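Local coordinates for protein probable zinc protease PqqL (Escherichia coli, PDB 6OFT) that probably acts as a zinc-dependent periplasmic endopeptidase of the M16 family, this chain being the first half of the protein, at residues Phe201-Asp206 with Ala214-Asn219; Ile116-Ser121 with Ser221-Asn226; Phe321-Ala326 with Glu433-Asn438. All coordinates share one frame; numbering follows the deposited sequence.

Interaction 1: residues Phe201-Asp206 with Ala214-Asn219; sequences FIVVGD and ALIKDN
Phe201 and Ile216 mark the closest approach of the two backbones, their CA atoms 7.8 Å apart, where the helix that follows strand 199-205 turns back across one face of the sheet. Ile216 carries the helix side of the contact. Its CG1 lies beside the backbone N and opposite the carbonyl carbon (chi1 -64°), and the chain then runs on extended, which carries CD1 out toward the strand. Ile216 CG1 lies 3.7 Å from Phe201 CD2, coming in obliquely to the ring. Ile216 CD1 is 3.7 Å from Val203 CG2, and the Val203 and Ile216 side chains run antiparallel alongside one another. The same methyl also reaches the ring, with Ile216 CD1 4.0 Å from Phe201 CD2. Phe201 and Val203 sit two apart on the strand and therefore share a face, whereas the alternate residues Ile202 and Val204 touch helix 378-391. Strand 199-205 and helix 209-220 form a beta-alpha unit, the helix folding back over the six-stranded mixed sheet that holds the strand, away from the predicted zinc ligands. The Phe201 ring also makes an edge-to-face contact with Phe117 of helix 107-122. Within helix 209-220, Asn219 ND2 gives a 2.8 Å bond to Leu215 O, in the carbonyl plane on a lone pair, with an N-H...O angle of 157°. Every atom that meets across the contact is an apolar carbon, implying that this pairing rests on van der Waals contact and burial of carbon rather than directional bonds; polar ties, such as Asn219 OD1 to Gln111, involve other residues.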
loop_
_atom_site.group_PDB
_atom_site.type_symbol
_atom_site.label_atom_id
_atom_site.label_comp_id
_atom_site.label_asym_id
_atom_site.label_seq_id
_atom_site.Cartn_x
_atom_site.Cartn_y
_atom_site.Cartn_z
ATOM N N PHE A 201 18.918 3.797 0.166
ATOM C CA PHE A 201 19.124 3.697 1.606
ATOM C C PHE A 201 18.381 4.895 2.240
ATOM O O PHE A 201 18.640 6.042 1.866
ATOM C CB PHE A 201 20.636 3.694 1.975
ATOM C CG PHE A 201 20.828 3.294 3.419
ATOM C CD1 PHE A 201 20.673 1.974 3.817
ATOM C CD2 PHE A 201 21.118 4.247 4.389
ATOM C CE1 PHE A 201 20.781 1.613 5.164
ATOM C CE2 PHE A 201 21.247 3.880 5.730
ATOM C CZ PHE A 201 21.072 2.564 6.105
ATOM N N ILE A 202 17.430 4.620 3.155
ATOM C CA ILE A 202 16.574 5.630 3.799
ATOM C C ILE A 202 16.931 5.842 5.283
ATOM O O ILE A 202 16.920 4.894 6.057
ATOM C CB ILE A 202 15.074 5.260 3.577
ATOM C CG1 ILE A 202 14.743 5.128 2.063
ATOM C CG2 ILE A 202 14.121 6.246 4.278
ATOM C CD1 ILE A 202 13.436 4.411 1.751
ATOM N N VAL A 203 17.238 7.093 5.663
ATOM C CA VAL A 203 17.590 7.479 7.043
ATOM C C VAL A 203 16.526 8.472 7.538
ATOM O O VAL A 203 16.418 9.554 6.984
ATOM C CB VAL A 203 19.038 8.079 7.117
ATOM C CG1 VAL A 203 19.391 8.547 8.529
ATOM C CG2 VAL A 203 20.088 7.092 6.607
ATOM N N VAL A 204 15.718 8.097 8.551
ATOM C CA VAL A 204 14.672 8.983 9.098
ATOM C C VAL A 204 14.835 8.995 10.613
ATOM O O VAL A 204 14.709 7.955 11.267
ATOM C CB VAL A 204 13.209 8.606 8.680
ATOM C CG1 VAL A 204 12.206 9.678 9.145
ATOM C CG2 VAL A 204 13.080 8.393 7.172
ATOM N N GLY A 205 15.107 10.165 11.170
ATOM C CA GLY A 205 15.284 10.225 12.605
ATOM C C GLY A 205 16.207 11.313 13.065
ATOM O O GLY A 205 16.573 12.206 12.295
ATOM N N ASP A 206 16.569 11.227 14.353
ATOM C CA ASP A 206 17.313 12.229 15.110
ATOM C C ASP A 206 18.824 12.214 14.895
ATOM O O ASP A 206 19.594 11.960 15.816
ATOM C CB ASP A 206 16.951 12.095 16.599
ATOM C CG ASP A 206 17.101 13.388 17.361
ATOM O OD1 ASP A 206 17.366 14.434 16.717
ATOM O OD2 ASP A 206 16.953 13.363 18.594
ATOM N N ALA A 214 27.660 11.056 6.193
ATOM C CA ALA A 214 28.917 10.365 6.436
ATOM C C ALA A 214 28.677 8.874 6.675
ATOM O O ALA A 214 29.444 8.078 6.155
ATOM C CB ALA A 214 29.652 10.987 7.617
ATOM N N LEU A 215 27.603 8.493 7.428
ATOM C CA LEU A 215 27.258 7.080 7.700
ATOM C C LEU A 215 27.106 6.325 6.393
ATOM O O LEU A 215 27.683 5.260 6.233
ATOM C CB LEU A 215 25.928 6.956 8.477
ATOM C CG LEU A 215 25.946 6.849 10.009
ATOM C CD1 LEU A 215 24.536 6.636 10.532
ATOM C CD2 LEU A 215 26.841 5.706 10.505
ATOM N N ILE A 216 26.349 6.909 5.445
ATOM C CA ILE A 216 26.069 6.342 4.125
ATOM C C ILE A 216 27.326 6.254 3.271
ATOM O O ILE A 216 27.644 5.169 2.775
ATOM C CB ILE A 216 24.908 7.109 3.426
ATOM C CG1 ILE A 216 23.591 6.941 4.209
ATOM C CG2 ILE A 216 24.755 6.709 1.942
ATOM C CD1 ILE A 216 22.516 7.981 3.895
ATOM N N LYS A 217 28.034 7.384 3.083
ATOM C CA LYS A 217 29.241 7.406 2.254
ATOM C C LYS A 217 30.361 6.510 2.805
ATOM O O LYS A 217 30.973 5.774 2.035
ATOM C CB LYS A 217 29.728 8.843 1.997
ATOM C CG LYS A 217 30.743 8.935 0.856
ATOM C CD LYS A 217 31.131 10.366 0.497
ATOM C CE LYS A 217 32.297 10.396 -0.462
ATOM N NZ LYS A 217 33.577 10.022 0.207
ATOM N N ASP A 218 30.610 6.544 4.124
ATOM C CA ASP A 218 31.666 5.723 4.733
ATOM C C ASP A 218 31.425 4.230 4.613
ATOM O O ASP A 218 32.387 3.462 4.634
ATOM C CB ASP A 218 31.846 6.061 6.220
ATOM C CG ASP A 218 32.455 7.418 6.522
ATOM O OD1 ASP A 218 32.526 7.781 7.717
ATOM O OD2 ASP A 218 32.849 8.125 5.564
ATOM N N ASN A 219 30.154 3.809 4.503
ATOM C CA ASN A 219 29.835 2.390 4.510
ATOM C C ASN A 219 29.260 1.813 3.227
ATOM O O ASN A 219 29.251 0.593 3.087
ATOM C CB ASN A 219 28.887 2.110 5.672
ATOM C CG ASN A 219 29.552 2.348 7.000
ATOM O OD1 ASN A 219 30.427 1.595 7.414
ATOM N ND2 ASN A 219 29.167 3.403 7.689
#

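Interaction 2: residues Ile116-Ser121 with Ser221-Asn226; sequences IFSEWS and SKLPAN
Leu223 presses a methyl group against a helix carbonyl: Leu223 CD2 lies 3.5 Å from Ser118 O, and within the helix segment this buried leucine is met by two serines, in van der Waals contact without a hydrogen bond between the segments. The side chain leaves the loop with CG opposite its own carbonyl carbon (chi1 -64°), and one branch continues the extended line (chi2 167°), which sets both methyls against Ser121 CB. Leu223 CD1 is 3.7 Å from Ser121 CB, and Leu223 CD2 3.8 Å from it, making that carbon the seat of the fork. The polar ends of the serines are used by other partners. Ser118 OG bonds to Asn219 O, while Ser121 OG reaches Phe117 O at 3.0 Å, tilted 31° from the carbonyl plane. Phe117 O thus accepts twice, since Ser121 N makes the helical bond from the opposite face of that plane. The contact joins the C-terminal part of helix 107-122 to the loop that follows helix 209-220; these two helices pack on the same face of the six-stranded sheet, whose Leu36 touches Ser121. Replacing Ser121 by an alanine would probably deprive Phe117 O of its second donor and open a small gap beside Leu223 CD1, which Ser121 OG now approaches to 3.9 Å. Leu223 has further neighbours: its side chain touches Asn122, at the end of helix 107-122, and Pro196 in a separate loop, and its carbonyl oxygen accepts a hydrogen bond from Asn16 ND2.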
loop_
_atom_site.group_PDB
_atom_site.type_symbol
_atom_site.label_atom_id
_atom_site.label_comp_id
_atom_site.label_asym_id
_atom_site.label_seq_id
_atom_site.Cartn_x
_atom_site.Cartn_y
_atom_site.Cartn_z
ATOM N N ILE A 116 26.538 -4.211 8.560
ATOM C CA ILE A 116 25.596 -5.294 8.244
ATOM C C ILE A 116 24.830 -4.943 6.952
ATOM O O ILE A 116 24.658 -5.816 6.106
ATOM C CB ILE A 116 24.657 -5.623 9.443
ATOM C CG1 ILE A 116 25.454 -6.251 10.622
ATOM C CG2 ILE A 116 23.504 -6.544 9.012
ATOM C CD1 ILE A 116 24.723 -6.348 11.946
ATOM N N PHE A 117 24.385 -3.676 6.792
ATOM C CA PHE A 117 23.671 -3.241 5.579
ATOM C C PHE A 117 24.557 -3.373 4.338
ATOM O O PHE A 117 24.076 -3.791 3.283
ATOM C CB PHE A 117 23.128 -1.803 5.705
ATOM C CG PHE A 117 21.763 -1.670 6.353
ATOM C CD1 PHE A 117 20.621 -2.130 5.711
ATOM C CD2 PHE A 117 21.615 -1.023 7.577
ATOM C CE1 PHE A 117 19.357 -1.965 6.287
ATOM C CE2 PHE A 117 20.350 -0.850 8.148
ATOM C CZ PHE A 117 19.230 -1.325 7.502
ATOM N N SER A 118 25.853 -3.028 4.473
ATOM C CA SER A 118 26.833 -3.137 3.393
ATOM C C SER A 118 26.957 -4.595 2.866
ATOM O O SER A 118 27.010 -4.806 1.656
ATOM C CB SER A 118 28.185 -2.622 3.860
ATOM O OG SER A 118 29.062 -2.485 2.760
ATOM N N GLU A 119 26.930 -5.583 3.773
ATOM C CA GLU A 119 26.995 -7.002 3.444
ATOM C C GLU A 119 25.675 -7.566 2.946
ATOM O O GLU A 119 25.688 -8.499 2.155
ATOM C CB GLU A 119 27.548 -7.824 4.614
ATOM C CG GLU A 119 28.942 -7.354 4.991
ATOM C CD GLU A 119 29.956 -8.459 5.162
ATOM O OE1 GLU A 119 29.556 -9.622 5.403
ATOM O OE2 GLU A 119 31.163 -8.153 5.052
ATOM N N TRP A 120 24.528 -7.009 3.376
ATOM C CA TRP A 120 23.262 -7.483 2.827
ATOM C C TRP A 120 23.207 -7.071 1.342
ATOM O O TRP A 120 22.645 -7.797 0.528
ATOM C CB TRP A 120 22.079 -6.866 3.589
ATOM C CG TRP A 120 21.782 -7.503 4.917
ATOM C CD1 TRP A 120 22.175 -8.739 5.349
ATOM C CD2 TRP A 120 20.996 -6.937 5.971
ATOM N NE1 TRP A 120 21.660 -8.987 6.603
ATOM C CE2 TRP A 120 20.916 -7.904 7.001
ATOM C CE3 TRP A 120 20.320 -5.709 6.137
ATOM C CZ2 TRP A 120 20.199 -7.681 8.182
ATOM C CZ3 TRP A 120 19.606 -5.494 7.307
ATOM C CH2 TRP A 120 19.542 -6.476 8.309
ATOM N N SER A 121 23.822 -5.909 1.006
ATOM C CA SER A 121 23.868 -5.352 -0.344
ATOM C C SER A 121 24.542 -6.239 -1.404
ATOM O O SER A 121 24.067 -6.246 -2.540
ATOM C CB SER A 121 24.513 -3.972 -0.336
ATOM O OG SER A 121 23.717 -3.058 0.400
ATOM N N SER A 221 29.697 3.462 -0.190
ATOM C CA SER A 221 30.313 3.939 -1.429
ATOM C C SER A 221 31.332 2.945 -2.023
ATOM O O SER A 221 31.588 2.994 -3.234
ATOM C CB SER A 221 30.910 5.339 -1.260
ATOM O OG SER A 221 32.011 5.350 -0.369
ATOM N N LYS A 222 31.858 2.015 -1.201
ATOM C CA LYS A 222 32.819 1.011 -1.680
ATOM C C LYS A 222 32.160 -0.188 -2.397
ATOM O O LYS A 222 32.886 -1.034 -2.937
ATOM C CB LYS A 222 33.770 0.548 -0.566
ATOM C CG LYS A 222 34.837 1.603 -0.228
ATOM C CD LYS A 222 36.154 1.003 0.303
ATOM C CE LYS A 222 36.182 0.751 1.797
ATOM N NZ LYS A 222 36.201 2.015 2.586
ATOM N N LEU A 223 30.802 -0.261 -2.424
ATOM C CA LEU A 223 30.094 -1.336 -3.139
ATOM C C LEU A 223 30.404 -1.176 -4.640
ATOM O O LEU A 223 30.281 -0.054 -5.146
ATOM C CB LEU A 223 28.559 -1.280 -2.939
ATOM C CG LEU A 223 27.982 -1.478 -1.532
ATOM C CD1 LEU A 223 26.514 -1.083 -1.501
ATOM C CD2 LEU A 223 28.135 -2.909 -1.052
ATOM N N PRO A 224 30.839 -2.250 -5.356
ATOM C CA PRO A 224 31.147 -2.105 -6.796
ATOM C C PRO A 224 29.974 -1.567 -7.614
ATOM O O PRO A 224 28.814 -1.919 -7.355
ATOM C CB PRO A 224 31.526 -3.529 -7.227
ATOM C CG PRO A 224 31.976 -4.197 -5.963
ATOM C CD PRO A 224 31.086 -3.634 -4.895
ATOM N N ALA A 225 30.287 -0.724 -8.607
ATOM C CA ALA A 225 29.317 -0.063 -9.480
ATOM C C ALA A 225 28.639 -0.997 -10.498
ATOM O O ALA A 225 28.496 -0.646 -11.667
ATOM C CB ALA A 225 29.961 1.135 -10.174
ATOM N N ASN A 226 28.181 -2.167 -10.046
ATOM C CA ASN A 226 27.470 -3.095 -10.923
ATOM C C ASN A 226 26.053 -2.552 -11.162
ATOM O O ASN A 226 25.489 -1.851 -10.305
ATOM C CB ASN A 226 27.415 -4.513 -10.334
ATOM C CG ASN A 226 28.753 -5.152 -10.018
ATOM O OD1 ASN A 226 29.022 -5.554 -8.879
ATOM N ND2 ASN A 226 29.609 -5.294 -11.016
#

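Interaction 3: residues Phe321-Ala326 with Glu433-Asn438; sequences FFRVNA and EQMVNN
Arg323 and Glu433 form a salt bridge, with Arg323 NH2 donating to Glu433 OE2 at 3.2 Å and an N-H...O angle of 170°. The oxygen lies at the guanidinium edge, close to its plane, although the two flat groups are turned 36° apart. Arg323 NH2 also has a weak hydrogen bond to Tyr260 OH. The carboxylate has a second positive partner, as Glu433 OE1 pairs with Arg156 NE of helix 148-160, so the acid is probably kept ionised. Water-mediated bonds reinforce the direct one: a single water accepts from Arg323 NH1 at 2.7 Å and donates to Glu433 OE2 at 2.7 Å, with a weak bond to Glu433 O besides. In the five-stranded mixed sheet, strand 256-264 runs between strands 317-326 and 430-436, which explains why the nearest CA atoms, of Arg323 and Glu433, are 9.1 Å apart. The side chains bridge over this middle strand, Arg323 touching Ala258 and Glu433 touching Tyr260. Van der Waals contact comes from sulfur: Met435 SD lies 3.7 Å from Arg323 NH1, approaching the guanidinium obliquely, and the methionine chain runs roughly perpendicular to the arginine's. The bend of the arginine at chi3 (-63°) turns its end toward both partners.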
loop_
_atom_site.group_PDB
_atom_site.type_symbol
_atom_site.label_atom_id
_atom_site.label_comp_id
_atom_site.label_asym_id
_atom_site.label_seq_id
_atom_site.Cartn_x
_atom_site.Cartn_y
_atom_site.Cartn_z
ATOM N N PHE A 321 -14.015 1.192 -4.374
ATOM C CA PHE A 321 -15.197 0.427 -3.980
ATOM C C PHE A 321 -16.151 1.191 -3.060
ATOM O O PHE A 321 -15.727 2.066 -2.302
ATOM C CB PHE A 321 -14.835 -0.935 -3.380
ATOM C CG PHE A 321 -14.072 -0.937 -2.078
ATOM C CD1 PHE A 321 -14.743 -0.972 -0.862
ATOM C CD2 PHE A 321 -12.680 -0.968 -2.068
ATOM C CE1 PHE A 321 -14.038 -0.982 0.344
ATOM C CE2 PHE A 321 -11.977 -1.005 -0.862
ATOM C CZ PHE A 321 -12.661 -1.033 0.335
ATOM N N PHE A 322 -17.434 0.815 -3.097
ATOM C CA PHE A 322 -18.489 1.407 -2.270
ATOM C C PHE A 322 -19.156 0.266 -1.534
ATOM O O PHE A 322 -19.743 -0.611 -2.158
ATOM C CB PHE A 322 -19.480 2.207 -3.131
ATOM C CG PHE A 322 -18.814 3.288 -3.952
ATOM C CD1 PHE A 322 -18.391 3.036 -5.255
ATOM C CD2 PHE A 322 -18.600 4.554 -3.422
ATOM C CE1 PHE A 322 -17.745 4.023 -6.003
ATOM C CE2 PHE A 322 -17.958 5.548 -4.173
ATOM C CZ PHE A 322 -17.537 5.278 -5.460
ATOM N N ARG A 323 -19.010 0.248 -0.206
ATOM C CA ARG A 323 -19.514 -0.821 0.645
ATOM C C ARG A 323 -20.542 -0.372 1.672
ATOM O O ARG A 323 -20.415 0.708 2.243
ATOM C CB ARG A 323 -18.325 -1.522 1.329
ATOM C CG ARG A 323 -18.711 -2.694 2.248
ATOM C CD ARG A 323 -17.502 -3.318 2.915
ATOM N NE ARG A 323 -16.574 -3.918 1.953
ATOM C CZ ARG A 323 -16.758 -5.099 1.371
ATOM N NH1 ARG A 323 -17.844 -5.816 1.637
ATOM N NH2 ARG A 323 -15.859 -5.572 0.517
ATOM N N VAL A 324 -21.559 -1.228 1.908
ATOM C CA VAL A 324 -22.569 -1.055 2.942
ATOM C C VAL A 324 -22.570 -2.350 3.771
ATOM O O VAL A 324 -22.761 -3.437 3.215
ATOM C CB VAL A 324 -23.986 -0.661 2.424
ATOM C CG1 VAL A 324 -25.033 -0.817 3.522
ATOM C CG2 VAL A 324 -24.011 0.767 1.878
ATOM N N ASN A 325 -22.338 -2.228 5.091
ATOM C CA ASN A 325 -22.334 -3.354 6.020
ATOM C C ASN A 325 -23.749 -3.642 6.499
ATOM O O ASN A 325 -24.479 -2.728 6.896
ATOM C CB ASN A 325 -21.377 -3.106 7.180
ATOM C CG ASN A 325 -19.966 -2.768 6.733
ATOM O OD1 ASN A 325 -19.386 -1.762 7.156
ATOM N ND2 ASN A 325 -19.391 -3.582 5.850
ATOM N N ALA A 326 -24.147 -4.917 6.412
ATOM C CA ALA A 326 -25.475 -5.381 6.787
ATOM C C ALA A 326 -25.693 -5.525 8.285
ATOM O O ALA A 326 -24.777 -5.871 9.038
ATOM C CB ALA A 326 -25.791 -6.690 6.088
ATOM N N GLU A 433 -20.006 -7.546 -5.053
ATOM C CA GLU A 433 -19.554 -8.538 -4.099
ATOM C C GLU A 433 -20.368 -8.534 -2.813
ATOM O O GLU A 433 -20.595 -7.485 -2.224
ATOM C CB GLU A 433 -18.068 -8.312 -3.793
ATOM C CG GLU A 433 -17.441 -9.362 -2.896
ATOM C CD GLU A 433 -16.162 -8.839 -2.290
ATOM O OE1 GLU A 433 -15.102 -8.992 -2.936
ATOM O OE2 GLU A 433 -16.222 -8.238 -1.195
ATOM N N GLN A 434 -20.760 -9.724 -2.366
ATOM C CA GLN A 434 -21.454 -9.909 -1.102
ATOM C C GLN A 434 -20.629 -10.800 -0.205
ATOM O O GLN A 434 -19.990 -11.729 -0.683
ATOM C CB GLN A 434 -22.859 -10.487 -1.292
ATOM C CG GLN A 434 -23.879 -9.407 -1.653
ATOM C CD GLN A 434 -25.160 -9.977 -2.183
ATOM O OE1 GLN A 434 -26.230 -9.818 -1.596
ATOM N NE2 GLN A 434 -25.086 -10.640 -3.317
ATOM N N MET A 435 -20.654 -10.520 1.096
ATOM C CA MET A 435 -19.931 -11.298 2.095
ATOM C C MET A 435 -20.939 -11.856 3.071
ATOM O O MET A 435 -21.792 -11.113 3.552
ATOM C CB MET A 435 -18.871 -10.436 2.786
ATOM C CG MET A 435 -17.662 -10.202 1.911
ATOM S SD MET A 435 -16.433 -9.085 2.616
ATOM C CE MET A 435 -15.790 -10.111 4.003
ATOM N N VAL A 436 -20.924 -13.189 3.251
ATOM C CA VAL A 436 -21.848 -13.928 4.124
ATOM C C VAL A 436 -21.071 -14.842 5.088
ATOM O O VAL A 436 -20.018 -15.367 4.715
ATOM C CB VAL A 436 -22.989 -14.661 3.365
ATOM C CG1 VAL A 436 -23.912 -13.662 2.681
ATOM C CG2 VAL A 436 -22.459 -15.684 2.358
ATOM N N ASN A 437 -21.557 -14.983 6.335
ATOM C CA ASN A 437 -20.850 -15.793 7.340
ATOM C C ASN A 437 -21.704 -16.899 7.984
ATOM O O ASN A 437 -21.238 -17.591 8.886
ATOM C CB ASN A 437 -20.195 -14.899 8.410
ATOM C CG ASN A 437 -21.120 -13.993 9.184
ATOM O OD1 ASN A 437 -22.353 -14.110 9.154
ATOM N ND2 ASN A 437 -20.524 -13.061 9.902
ATOM N N ASN A 438 -22.937 -17.072 7.510
ATOM C CA ASN A 438 -23.863 -18.111 7.972
ATOM C C ASN A 438 -24.812 -18.433 6.829
ATOM O O ASN A 438 -24.850 -17.688 5.841
ATOM C CB ASN A 438 -24.601 -17.701 9.262
ATOM C CG ASN A 438 -25.475 -16.481 9.127
ATOM O OD1 ASN A 438 -26.592 -16.542 8.599
ATOM N ND2 ASN A 438 -24.995 -15.350 9.615
HETATM O O HOH W 1 -18.673 -7.647 -0.154
#

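Overall arrangement
From the N terminus, the chain first passes residues 116-121 on helix 107-122, where interaction 2 opens a loop that closes about a hundred residues later at 221-226. Interaction 1 is nested inside it, closing the short connection between 206 and 214. The two touch, through Asn219 with Ser118 and Phe201 with Phe117, and their centres lie 13 Å apart; together they tie helices 107-122 and 209-220, on one face of the six-stranded sheet, to each other and to the loop after the second. Interaction 3 follows in series, crossing neither: it opens at 321-326 and closes at 433-438, within the five-stranded sheet on the opposite side of the chain's centre, about 46 Å from interaction 1 between centres.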